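Long-range contacts in probable TonB-dependent siderophore receptor PiuA (Acinetobacter baumannii, PDB 5FP1), which probably takes part in the first step of iron uptake by binding iron-chelating siderophores, and may bind ferric enterobactin with micromolar affinity: residues Pro85-Gly89 and Val119-Ser123; Ala244-Pro248 and Thr657-Pro661; Tyr613-Pro619 and Tyr651-Asn656; Val621-Thr627 and Ala644-Val650. One frame throughout, in Å; residues are numbered along the deposited sequence.

How the contacts relate
The four contacts sample a TonB-dependent receptor from its plug to its barrel. Contact 1 comes first along the chain and lies in the plug; the other three belong to the barrel. Contact 2 joins residues 244-248 to the start of strand 659-673, and the loop it closes contains both segments of contact 3, which in turn encloses contact 4, in the hairpin of strands 624-635 and 638-651. Contacts 2 and 3 have centres about 12 Å apart, and strand 638-651 of contact 4 pairs with strand 659-673 of contact 2. Contact 1, its centre about 15 Å from that of contact 4, packs through Gly89 on Met618 and Val621, so the plug meets the loop leading into strand 624-635.

Contact 1 of 4, residues Pro85-Gly89 and Val119-Ser123; sequences PFIRG and VTKGS
Arg88 lies across Lys121 and Gly122, and Ile87 packs beside it on Val119 and Lys121. From CB the arginine chain sets out with CG anti to the carbonyl carbon (chi1 -67°) and stays extended as far as NE, so that it passes over the backbone of the other segment. CD is the first atom to arrive, 3.9 Å from Gly122 N. NE then comes to 3.7 Å from Lys121 CB, while CZ sits 3.8 Å from Lys121 C, which lies beneath the centre of the guanidinium plane. Of the two ends, NH2 passes Lys121 O and NH1 approaches Gly122 CA at 3.5 Å, a close approach that the missing side chain of Gly122 permits. The peptide thus covers one face of the guanidinium without forming a hydrogen bond to it.

Its polar atoms are engaged elsewhere: NH2 forms salt bridges with Glu571 and Glu524, NH1 a hydrogen bond with Thr545, and the group has a cation-pi partner in Phe543. Lys121, crossing the arginine at about a right angle, leads its amine away to Ser45 OG.

The apolar half is simpler. Ile87 CD1 meets Val119 CG1 at 4.1 Å, and its other branch, CG2, lies 4.0 Å from Lys121 CG. Strand 85-87 and strand 119-121 run at 40° to each other in two different small sheets. Such packing between sheets, with a buried arginine extending from the core to acidic residues of the surrounding strands, belongs to the plug domain that fills the barrel of TonB-dependent receptors.

Contact 2 of 4, residues Ala244-Pro248 and Thr657-Pro661; sequences AQGKP and TKWVP
Trp659 turns its CG to lie between its own backbone N and carbonyl carbon (chi1 78°), and this folds the indole back across Gly246 and Lys247. Lys247 answers with CG anti to its carbonyl carbon (chi1 -74°), which sets that methylene over the five-membered ring, 3.6 Å from its centroid in a CH-pi contact. Here a loop of the beta-barrel, between strand 234-238 and strand 264-279, meets the beginning of strand 659-673 through a single beta bridge, Gly246 with Lys658. Two backbone bonds hold it: Gly246 N donates a hydrogen bond to Thr657 O at 2.8 Å, and Trp659 N donates one to Gly246 O at 3.0 Å. Lys649 takes the other face of the indole as a cation-pi partner.

Further along, Pro248 CG rests on Val660 CG1 at 3.9 Å, an apolar patch that Phe693 and Ala702 extend. At the opposite end Lys658 stretches out beside Gln245 and Ala244; its NZ hydrogen-bonds to Ser699 and to a water that donates to Ala244 O. A second water donates to both Gln245 OE1 and Thr657 O, so that this carbonyl serves the bridge and the solvent together. Beside the indole, the CA-H of Lys247 points almost straight at Trp659 O, with 3.3 Å between Lys247 CA and that oxygen.

Contact 3 of 4, residues Tyr613-Pro619 and Tyr651-Asn656; sequences YNGNQMP and YGDVAN
Asn656 offers its side-chain amide to the backbone of Gln617, and this two-way grip is the centre of the hydrogen bonding. OD1 accepts from Gln617 N at 3.0 Å on a lone pair, while ND2 donates to Gln617 O at 2.9 Å in a nearly straight bond (175°). The second proton of ND2 goes to Asp653 O, an acceptor that also takes Asn656 N across the type I turn from Asp653 to Asn656. Asn616, which closes the type II turn begun by Tyr613, sends its ND2 to Val654 O at 3.0 Å, the acceptor lying in the plane of the amide. A water joins Met618 O to Tyr651 N.

Flat groups provide a second kind of contact. The side-chain amides of Asn616 and Asn656 stack with their planes 15° apart, the two side chains running antiparallel. Ala655 CA sits over the centre of the Tyr613 ring in a CH-pi contact, 3.6 Å from the centroid, with its CB 3.4 Å from Tyr613 CZ. The amide of Gln617 stands perpendicular to the Tyr651 ring and meets its edge, OE1 lying 3.4 Å from CE2; its NE2 is held by Val621 O, and Tyr651 OH by Lys649 NZ.

Van der Waals contact finishes the join: Pro619 CB lies 3.4 Å from Gly652 O. The two segments form no beta bridge with each other; asparagine side chains make the direct hydrogen bonds between them. Three bonds grip the Asn656 amide, fixing its rotation and tying Gln617 to the turn at Asp653.

Contact 4 of 4, residues Val621-Thr627 and Ala644-Val650; sequences VPKQAAT and AVYSDKV. With C8E ((hydroxyethyloxy)tri(ethyloxy)octane), chain I.
The hairpin of strands 624-635 and 638-651 is a piece of the antiparallel barrel wall, and Ala626 faces Tyr646 across it as a hydrogen-bonded pair. Tyr646 N donates to Ala626 O at 2.8 Å, and Ala626 N to Tyr646 O at 3.0 Å; Asp648 N continues the pattern to Gln624 O at 2.9 Å. The flanking pairs, Ala625 with Ser647 and Thr627 with Val645, are non-hydrogen-bonded. Their side chains occupy the face turned to the plug, where Thr627 OG1 bonds to Thr66 O and its CG2 lies beside Val645 CG2.

The other face carries Ala626 and Tyr646. With CG anti to its backbone N (chi1 159°), the tyrosine lays its ring against the opposite strand: CD2 reaches Ala626 CB, and Ala626 N comes to the ring edge. The alkyl chain of a bound detergent, C8E, runs past this ring, C5 lying 3.8 Å from Tyr646 CE2, and its polar end nears Gln624 NE2.

Ahead of strand 624-635, Pro622 takes over. Its CB touches Ser647 OG at 3.5 Å and Val650 CG2 at 4.1 Å, while the Ser647 hydroxyl donates to Asp648 O in the carbonyl plane. Asp648 OD2 receives a hydrogen bond from a water that also accepts from Gln624 NE2; Gln624 OE1 is bonded to Tyr588 OH. A second water joins Lys623 N to Lys649 O. The chemistry therefore changes along the hairpin: backbone bonds, with an outer face on which a detergent chain lies against Tyr646, give way to water-mediated contacts, consistent with passage from the membrane zone to the aqueous rim.

Contact 1 of 4, residues Pro85-Gly89 and Val119-Ser123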
# COMPACT_ATOMS: atom_id res chain seq x y z
N PRO A 85 3.13 -1.67 -1.42
CA PRO A 85 2.61 -1.58 -2.79
C PRO A 85 3.61 -0.94 -3.74
O PRO A 85 4.18 0.11 -3.42
CB PRO A 85 1.39 -0.69 -2.66
CG PRO A 85 1.17 -0.50 -1.18
CD PRO A 85 2.50 -0.69 -0.54
N PHE A 86 3.78 -1.55 -4.91
CA PHE A 86 4.54 -0.97 -6.00
C PHE A 86 3.58 -0.36 -7.03
O PHE A 86 2.59 -1.00 -7.42
CB PHE A 86 5.42 -2.06 -6.63
CG PHE A 86 6.62 -2.37 -5.84
CD1 PHE A 86 6.53 -3.09 -4.65
CD2 PHE A 86 7.87 -1.92 -6.24
CE1 PHE A 86 7.66 -3.38 -3.89
CE2 PHE A 86 9.01 -2.22 -5.50
CZ PHE A 86 8.90 -2.95 -4.33
N ILE A 87 3.86 0.88 -7.42
CA ILE A 87 3.06 1.60 -8.38
C ILE A 87 3.96 2.00 -9.53
O ILE A 87 5.03 2.63 -9.34
CB ILE A 87 2.40 2.84 -7.77
CG1 ILE A 87 1.59 2.46 -6.52
CG2 ILE A 87 1.47 3.50 -8.76
CD1 ILE A 87 1.08 3.68 -5.77
N ARG A 88 3.57 1.59 -10.72
CA ARG A 88 4.38 1.75 -11.93
C ARG A 88 5.85 1.34 -11.73
O ARG A 88 6.76 1.98 -12.25
CB ARG A 88 4.30 3.20 -12.44
CG ARG A 88 2.92 3.60 -12.95
CD ARG A 88 2.96 5.02 -13.55
NE ARG A 88 1.66 5.41 -14.09
CZ ARG A 88 1.39 6.59 -14.64
NH1 ARG A 88 2.31 7.52 -14.72
NH2 ARG A 88 0.17 6.84 -15.07
N GLY A 89 6.07 0.25 -10.99
CA GLY A 89 7.42 -0.26 -10.80
C GLY A 89 8.19 0.26 -9.60
O GLY A 89 9.33 -0.17 -9.36
N VAL A 119 -5.64 6.10 -5.52
CA VAL A 119 -4.30 5.75 -6.00
C VAL A 119 -3.83 6.77 -7.04
O VAL A 119 -4.35 6.82 -8.16
CB VAL A 119 -4.28 4.36 -6.60
CG1 VAL A 119 -2.86 3.94 -6.96
CG2 VAL A 119 -4.88 3.34 -5.62
N THR A 120 -2.82 7.55 -6.67
CA THR A 120 -2.20 8.46 -7.59
C THR A 120 -1.16 7.66 -8.32
O THR A 120 -0.33 6.98 -7.69
CB THR A 120 -1.57 9.66 -6.87
OG1 THR A 120 -2.61 10.42 -6.25
CG2 THR A 120 -0.82 10.55 -7.84
N LYS A 121 -1.18 7.72 -9.65
CA LYS A 121 -0.18 7.02 -10.44
C LYS A 121 0.67 8.04 -11.18
O LYS A 121 0.14 8.95 -11.83
CB LYS A 121 -0.86 6.03 -11.40
CG LYS A 121 -1.69 4.96 -10.71
CD LYS A 121 -2.29 4.00 -11.74
CE LYS A 121 -3.72 3.61 -11.40
NZ LYS A 121 -4.41 2.87 -12.51
N GLY A 122 1.99 7.89 -11.07
CA GLY A 122 2.92 8.90 -11.54
C GLY A 122 3.58 9.68 -10.41
O GLY A 122 3.02 9.84 -9.32
N SER A 123 4.75 10.21 -10.71
CA SER A 123 5.55 10.99 -9.77
C SER A 123 4.75 12.11 -9.16
O SER A 123 4.06 12.85 -9.87
CB SER A 123 6.78 11.53 -10.50
OG SER A 123 7.53 10.46 -11.04

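Contact 2 of 4, residues Ala244-Pro248 and Thr657-Pro661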
# COMPACT_ATOMS: atom_id res chain seq x y z
N ALA A 244 18.07 -22.62 -5.75
CA ALA A 244 16.95 -21.84 -5.27
C ALA A 244 16.63 -20.70 -6.24
O ALA A 244 16.75 -19.53 -5.91
CB ALA A 244 17.23 -21.32 -3.89
N GLN A 245 16.14 -21.06 -7.42
CA GLN A 245 15.78 -20.06 -8.42
C GLN A 245 14.64 -20.60 -9.26
O GLN A 245 14.19 -21.71 -9.04
CB GLN A 245 16.99 -19.64 -9.28
CG GLN A 245 17.48 -20.71 -10.23
CD GLN A 245 18.76 -20.33 -10.94
OE1 GLN A 245 18.76 -19.98 -12.12
NE2 GLN A 245 19.84 -20.34 -10.23
N GLY A 246 14.18 -19.80 -10.21
CA GLY A 246 13.02 -20.16 -11.00
C GLY A 246 11.72 -19.77 -10.33
O GLY A 246 11.59 -18.69 -9.75
N LYS A 247 10.75 -20.65 -10.44
CA LYS A 247 9.44 -20.42 -9.94
C LYS A 247 9.33 -21.05 -8.56
O LYS A 247 10.21 -21.81 -8.14
CB LYS A 247 8.42 -21.06 -10.85
CG LYS A 247 8.23 -20.30 -12.14
CD LYS A 247 7.31 -21.03 -13.10
CE LYS A 247 7.83 -22.42 -13.43
NZ LYS A 247 6.84 -23.19 -14.24
N PRO A 248 8.24 -20.77 -7.87
CA PRO A 248 8.07 -21.42 -6.58
C PRO A 248 8.01 -22.98 -6.71
O PRO A 248 7.55 -23.50 -7.72
CB PRO A 248 6.75 -20.85 -6.08
CG PRO A 248 6.63 -19.52 -6.75
CD PRO A 248 7.21 -19.75 -8.11
N THR A 657 15.86 -14.18 -12.70
CA THR A 657 15.95 -15.64 -12.62
C THR A 657 14.95 -16.26 -11.64
O THR A 657 14.81 -17.48 -11.57
CB THR A 657 17.35 -16.07 -12.14
OG1 THR A 657 17.62 -15.54 -10.84
CG2 THR A 657 18.42 -15.59 -13.09
N LYS A 658 14.27 -15.41 -10.88
CA LYS A 658 13.28 -15.81 -9.87
C LYS A 658 11.99 -15.07 -10.15
O LYS A 658 11.96 -13.84 -10.28
CB LYS A 658 13.81 -15.47 -8.48
CG LYS A 658 15.16 -16.13 -8.23
CD LYS A 658 15.83 -15.76 -6.92
CE LYS A 658 17.27 -16.23 -6.91
NZ LYS A 658 18.01 -15.84 -5.67
N TRP A 659 10.90 -15.82 -10.29
CA TRP A 659 9.65 -15.24 -10.72
C TRP A 659 8.43 -16.05 -10.33
O TRP A 659 8.54 -17.20 -9.86
CB TRP A 659 9.68 -15.03 -12.23
CG TRP A 659 9.44 -16.22 -13.05
CD1 TRP A 659 8.23 -16.70 -13.53
CD2 TRP A 659 10.43 -17.09 -13.55
NE1 TRP A 659 8.43 -17.81 -14.27
CE2 TRP A 659 9.78 -18.08 -14.31
CE3 TRP A 659 11.82 -17.11 -13.46
CZ2 TRP A 659 10.46 -19.10 -14.96
CZ3 TRP A 659 12.51 -18.14 -14.10
CH2 TRP A 659 11.82 -19.11 -14.84
N VAL A 660 7.27 -15.44 -10.47
CA VAL A 660 6.01 -16.13 -10.29
C VAL A 660 5.25 -15.99 -11.60
O VAL A 660 5.36 -14.95 -12.28
CB VAL A 660 5.20 -15.61 -9.10
CG1 VAL A 660 5.97 -15.83 -7.80
CG2 VAL A 660 4.84 -14.13 -9.27
N PRO A 661 4.49 -17.03 -11.97
CA PRO A 661 3.86 -17.02 -13.30
C PRO A 661 2.63 -16.15 -13.40
O PRO A 661 2.06 -15.73 -12.38
CB PRO A 661 3.48 -18.50 -13.53
CG PRO A 661 3.45 -19.11 -12.18
CD PRO A 661 4.44 -18.36 -11.33
O HOH W 1 16.76 -17.80 -3.86
O HOH W 2 15.82 -19.22 -13.23

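Contact 3 of 4, residues Tyr613-Pro619 and Tyr651-Asn656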
# COMPACT_ATOMS: atom_id res chain seq x y z
N TYR A 613 23.15 -7.24 -16.15
CA TYR A 613 21.68 -7.28 -16.20
C TYR A 613 21.04 -5.97 -16.68
O TYR A 613 19.81 -5.81 -16.66
CB TYR A 613 21.13 -7.66 -14.82
CG TYR A 613 21.71 -8.93 -14.28
CD1 TYR A 613 21.64 -10.10 -15.01
CD2 TYR A 613 22.28 -8.97 -13.01
CE1 TYR A 613 22.15 -11.29 -14.51
CE2 TYR A 613 22.81 -10.15 -12.51
CZ TYR A 613 22.73 -11.30 -13.26
OH TYR A 613 23.22 -12.46 -12.76
N ASN A 614 21.88 -5.04 -17.12
CA ASN A 614 21.37 -3.80 -17.72
C ASN A 614 20.43 -4.15 -18.88
O ASN A 614 20.75 -4.99 -19.73
CB ASN A 614 22.51 -2.91 -18.20
CG ASN A 614 23.30 -2.29 -17.08
OD1 ASN A 614 22.99 -2.43 -15.90
ND2 ASN A 614 24.35 -1.57 -17.45
N GLY A 615 19.24 -3.54 -18.87
CA GLY A 615 18.19 -3.86 -19.83
C GLY A 615 17.14 -4.87 -19.36
O GLY A 615 16.14 -5.03 -20.02
N ASN A 616 17.37 -5.55 -18.23
CA ASN A 616 16.41 -6.52 -17.73
C ASN A 616 15.08 -5.85 -17.31
O ASN A 616 14.98 -4.64 -17.18
CB ASN A 616 17.00 -7.34 -16.52
CG ASN A 616 17.79 -8.56 -16.98
OD1 ASN A 616 17.99 -8.76 -18.18
ND2 ASN A 616 18.23 -9.38 -16.05
N GLN A 617 14.07 -6.68 -17.14
CA GLN A 617 12.78 -6.22 -16.66
C GLN A 617 12.92 -5.88 -15.19
O GLN A 617 13.64 -6.55 -14.45
CB GLN A 617 11.73 -7.33 -16.88
CG GLN A 617 10.29 -6.90 -16.60
CD GLN A 617 9.32 -7.99 -16.98
OE1 GLN A 617 9.64 -8.82 -17.83
NE2 GLN A 617 8.18 -8.05 -16.33
N MET A 618 12.23 -4.83 -14.75
CA MET A 618 12.20 -4.51 -13.34
C MET A 618 11.39 -5.55 -12.55
O MET A 618 10.32 -6.01 -13.00
CB MET A 618 11.62 -3.11 -13.11
CG MET A 618 12.51 -2.00 -13.66
SD MET A 618 11.75 -0.36 -13.61
CE MET A 618 11.60 -0.15 -11.83
N PRO A 619 11.87 -5.88 -11.36
CA PRO A 619 11.09 -6.74 -10.47
C PRO A 619 9.83 -6.06 -9.99
O PRO A 619 9.70 -4.82 -10.03
CB PRO A 619 12.03 -6.99 -9.28
CG PRO A 619 13.12 -5.99 -9.36
CD PRO A 619 13.10 -5.36 -10.73
N TYR A 651 8.82 -10.77 -11.96
CA TYR A 651 10.15 -11.13 -11.44
C TYR A 651 10.37 -10.61 -10.03
O TYR A 651 9.97 -9.50 -9.68
CB TYR A 651 11.27 -10.63 -12.33
CG TYR A 651 11.34 -11.36 -13.66
CD1 TYR A 651 11.90 -12.62 -13.74
CD2 TYR A 651 10.81 -10.81 -14.82
CE1 TYR A 651 11.93 -13.33 -14.94
CE2 TYR A 651 10.89 -11.48 -16.04
CZ TYR A 651 11.45 -12.74 -16.09
OH TYR A 651 11.50 -13.43 -17.29
N GLY A 652 11.08 -11.40 -9.24
CA GLY A 652 11.55 -10.95 -7.95
C GLY A 652 12.90 -10.28 -7.98
O GLY A 652 13.17 -9.41 -7.16
N ASP A 653 13.75 -10.67 -8.93
CA ASP A 653 15.13 -10.22 -8.87
C ASP A 653 15.63 -9.45 -10.12
O ASP A 653 15.11 -9.60 -11.21
CB ASP A 653 16.06 -11.41 -8.60
CG ASP A 653 16.00 -12.47 -9.69
OD1 ASP A 653 14.98 -12.56 -10.43
OD2 ASP A 653 16.97 -13.25 -9.79
N VAL A 654 16.67 -8.63 -9.90
CA VAL A 654 17.36 -7.87 -10.93
C VAL A 654 17.87 -8.80 -12.02
O VAL A 654 17.75 -8.52 -13.21
CB VAL A 654 18.50 -7.04 -10.30
CG1 VAL A 654 19.47 -6.54 -11.36
CG2 VAL A 654 17.91 -5.87 -9.52
N ALA A 655 18.34 -9.97 -11.61
CA ALA A 655 18.87 -10.94 -12.57
C ALA A 655 17.78 -11.58 -13.42
O ALA A 655 18.09 -12.25 -14.39
CB ALA A 655 19.69 -12.01 -11.85
N ASN A 656 16.52 -11.42 -13.02
CA ASN A 656 15.38 -11.99 -13.73
C ASN A 656 15.52 -13.54 -13.81
O ASN A 656 15.31 -14.12 -14.87
CB ASN A 656 15.21 -11.45 -15.17
CG ASN A 656 14.71 -9.99 -15.27
OD1 ASN A 656 14.49 -9.50 -16.38
ND2 ASN A 656 14.55 -9.28 -14.16
O HOH W 3 8.60 -8.01 -12.94

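Contact 4 of 4, residues Val621-Thr627 and Ala644-Val650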
# COMPACT_ATOMS: atom_id res chain seq x y z
N VAL A 621 6.99 -5.81 -11.24
CA VAL A 621 6.12 -5.23 -12.25
C VAL A 621 5.82 -6.14 -13.43
O VAL A 621 6.72 -6.64 -14.13
CB VAL A 621 6.53 -3.79 -12.71
CG1 VAL A 621 8.01 -3.63 -12.83
CG2 VAL A 621 5.90 -3.43 -14.05
N PRO A 622 4.53 -6.38 -13.67
CA PRO A 622 4.15 -7.22 -14.79
C PRO A 622 4.12 -6.42 -16.08
O PRO A 622 3.81 -5.22 -16.07
CB PRO A 622 2.73 -7.64 -14.43
CG PRO A 622 2.19 -6.44 -13.67
CD PRO A 622 3.37 -5.88 -12.92
N LYS A 623 4.42 -7.09 -17.19
CA LYS A 623 4.35 -6.41 -18.48
C LYS A 623 2.92 -6.01 -18.83
O LYS A 623 2.70 -4.99 -19.50
CB LYS A 623 4.90 -7.32 -19.57
CG LYS A 623 5.44 -6.57 -20.77
CD LYS A 623 6.40 -7.43 -21.57
CE LYS A 623 7.70 -7.68 -20.82
NZ LYS A 623 8.42 -8.85 -21.39
N GLN A 624 1.96 -6.84 -18.43
CA GLN A 624 0.53 -6.57 -18.64
C GLN A 624 -0.23 -6.98 -17.40
O GLN A 624 0.15 -7.94 -16.74
CB GLN A 624 -0.04 -7.39 -19.80
CG GLN A 624 0.50 -7.03 -21.16
CD GLN A 624 -0.33 -7.65 -22.26
OE1 GLN A 624 -1.34 -7.09 -22.68
NE2 GLN A 624 0.07 -8.83 -22.71
N ALA A 625 -1.32 -6.26 -17.14
CA ALA A 625 -2.27 -6.65 -16.12
C ALA A 625 -3.66 -6.05 -16.42
O ALA A 625 -3.77 -5.03 -17.11
CB ALA A 625 -1.77 -6.21 -14.75
N ALA A 626 -4.72 -6.66 -15.90
CA ALA A 626 -6.07 -6.16 -16.13
C ALA A 626 -7.01 -6.63 -15.05
O ALA A 626 -6.82 -7.70 -14.48
CB ALA A 626 -6.59 -6.61 -17.49
N THR A 627 -8.02 -5.81 -14.74
CA THR A 627 -9.02 -6.20 -13.78
C THR A 627 -10.39 -5.79 -14.30
O THR A 627 -10.55 -4.80 -15.06
CB THR A 627 -8.84 -5.60 -12.38
OG1 THR A 627 -9.08 -4.19 -12.43
CG2 THR A 627 -7.40 -5.85 -11.80
N ALA A 644 -12.79 -10.54 -12.63
CA ALA A 644 -11.61 -11.24 -13.11
C ALA A 644 -10.41 -10.33 -12.85
O ALA A 644 -10.49 -9.13 -13.09
CB ALA A 644 -11.71 -11.53 -14.60
N VAL A 645 -9.33 -10.91 -12.35
CA VAL A 645 -8.04 -10.24 -12.12
C VAL A 645 -6.96 -11.03 -12.86
O VAL A 645 -6.81 -12.23 -12.63
CB VAL A 645 -7.72 -10.20 -10.60
CG1 VAL A 645 -6.31 -9.66 -10.33
CG2 VAL A 645 -8.73 -9.31 -9.88
N TYR A 646 -6.24 -10.36 -13.75
CA TYR A 646 -5.18 -10.95 -14.52
C TYR A 646 -3.87 -10.21 -14.29
O TYR A 646 -3.82 -8.99 -14.28
CB TYR A 646 -5.50 -10.88 -16.02
CG TYR A 646 -4.28 -10.99 -16.88
CD1 TYR A 646 -3.63 -12.22 -17.07
CD2 TYR A 646 -3.76 -9.88 -17.52
CE1 TYR A 646 -2.49 -12.31 -17.85
CE2 TYR A 646 -2.64 -9.97 -18.32
CZ TYR A 646 -2.01 -11.18 -18.49
OH TYR A 646 -0.89 -11.20 -19.28
N SER A 647 -2.80 -10.96 -14.17
CA SER A 647 -1.45 -10.40 -14.21
C SER A 647 -0.54 -11.28 -15.02
O SER A 647 -0.63 -12.51 -14.96
CB SER A 647 -0.89 -10.29 -12.80
OG SER A 647 0.41 -9.68 -12.81
N ASP A 648 0.35 -10.67 -15.78
CA ASP A 648 1.45 -11.42 -16.38
C ASP A 648 2.42 -11.83 -15.26
O ASP A 648 2.26 -11.45 -14.08
CB ASP A 648 2.13 -10.57 -17.41
CG ASP A 648 2.93 -11.39 -18.44
OD1 ASP A 648 2.98 -12.64 -18.39
OD2 ASP A 648 3.52 -10.74 -19.29
N LYS A 649 3.44 -12.59 -15.63
CA LYS A 649 4.48 -12.98 -14.69
C LYS A 649 5.22 -11.81 -14.07
O LYS A 649 5.32 -10.72 -14.65
CB LYS A 649 5.45 -13.95 -15.36
CG LYS A 649 6.32 -13.36 -16.42
CD LYS A 649 7.41 -14.37 -16.75
CE LYS A 649 8.17 -14.00 -18.00
NZ LYS A 649 9.31 -14.93 -18.22
N VAL A 650 5.72 -12.02 -12.85
CA VAL A 650 6.42 -10.97 -12.13
C VAL A 650 7.74 -11.50 -11.67
O VAL A 650 7.78 -12.58 -11.05
CB VAL A 650 5.60 -10.48 -10.91
CG1 VAL A 650 6.42 -9.56 -10.03
CG2 VAL A 650 4.35 -9.77 -11.39
C1 C8E I . -8.39 -6.86 -21.10
C2 C8E I . -7.65 -7.83 -21.99
C3 C8E I . -6.66 -8.71 -21.22
C4 C8E I . -5.32 -8.75 -21.95
C5 C8E I . -4.51 -10.00 -21.63
C6 C8E I . -3.77 -10.44 -22.89
C7 C8E I . -2.72 -11.52 -22.61
C8 C8E I . -1.73 -11.58 -23.77
O9 C8E I . -0.59 -12.33 -23.37
O HOH W 4 5.80 -9.66 -17.13
O HOH W 5 2.65 -10.21 -21.78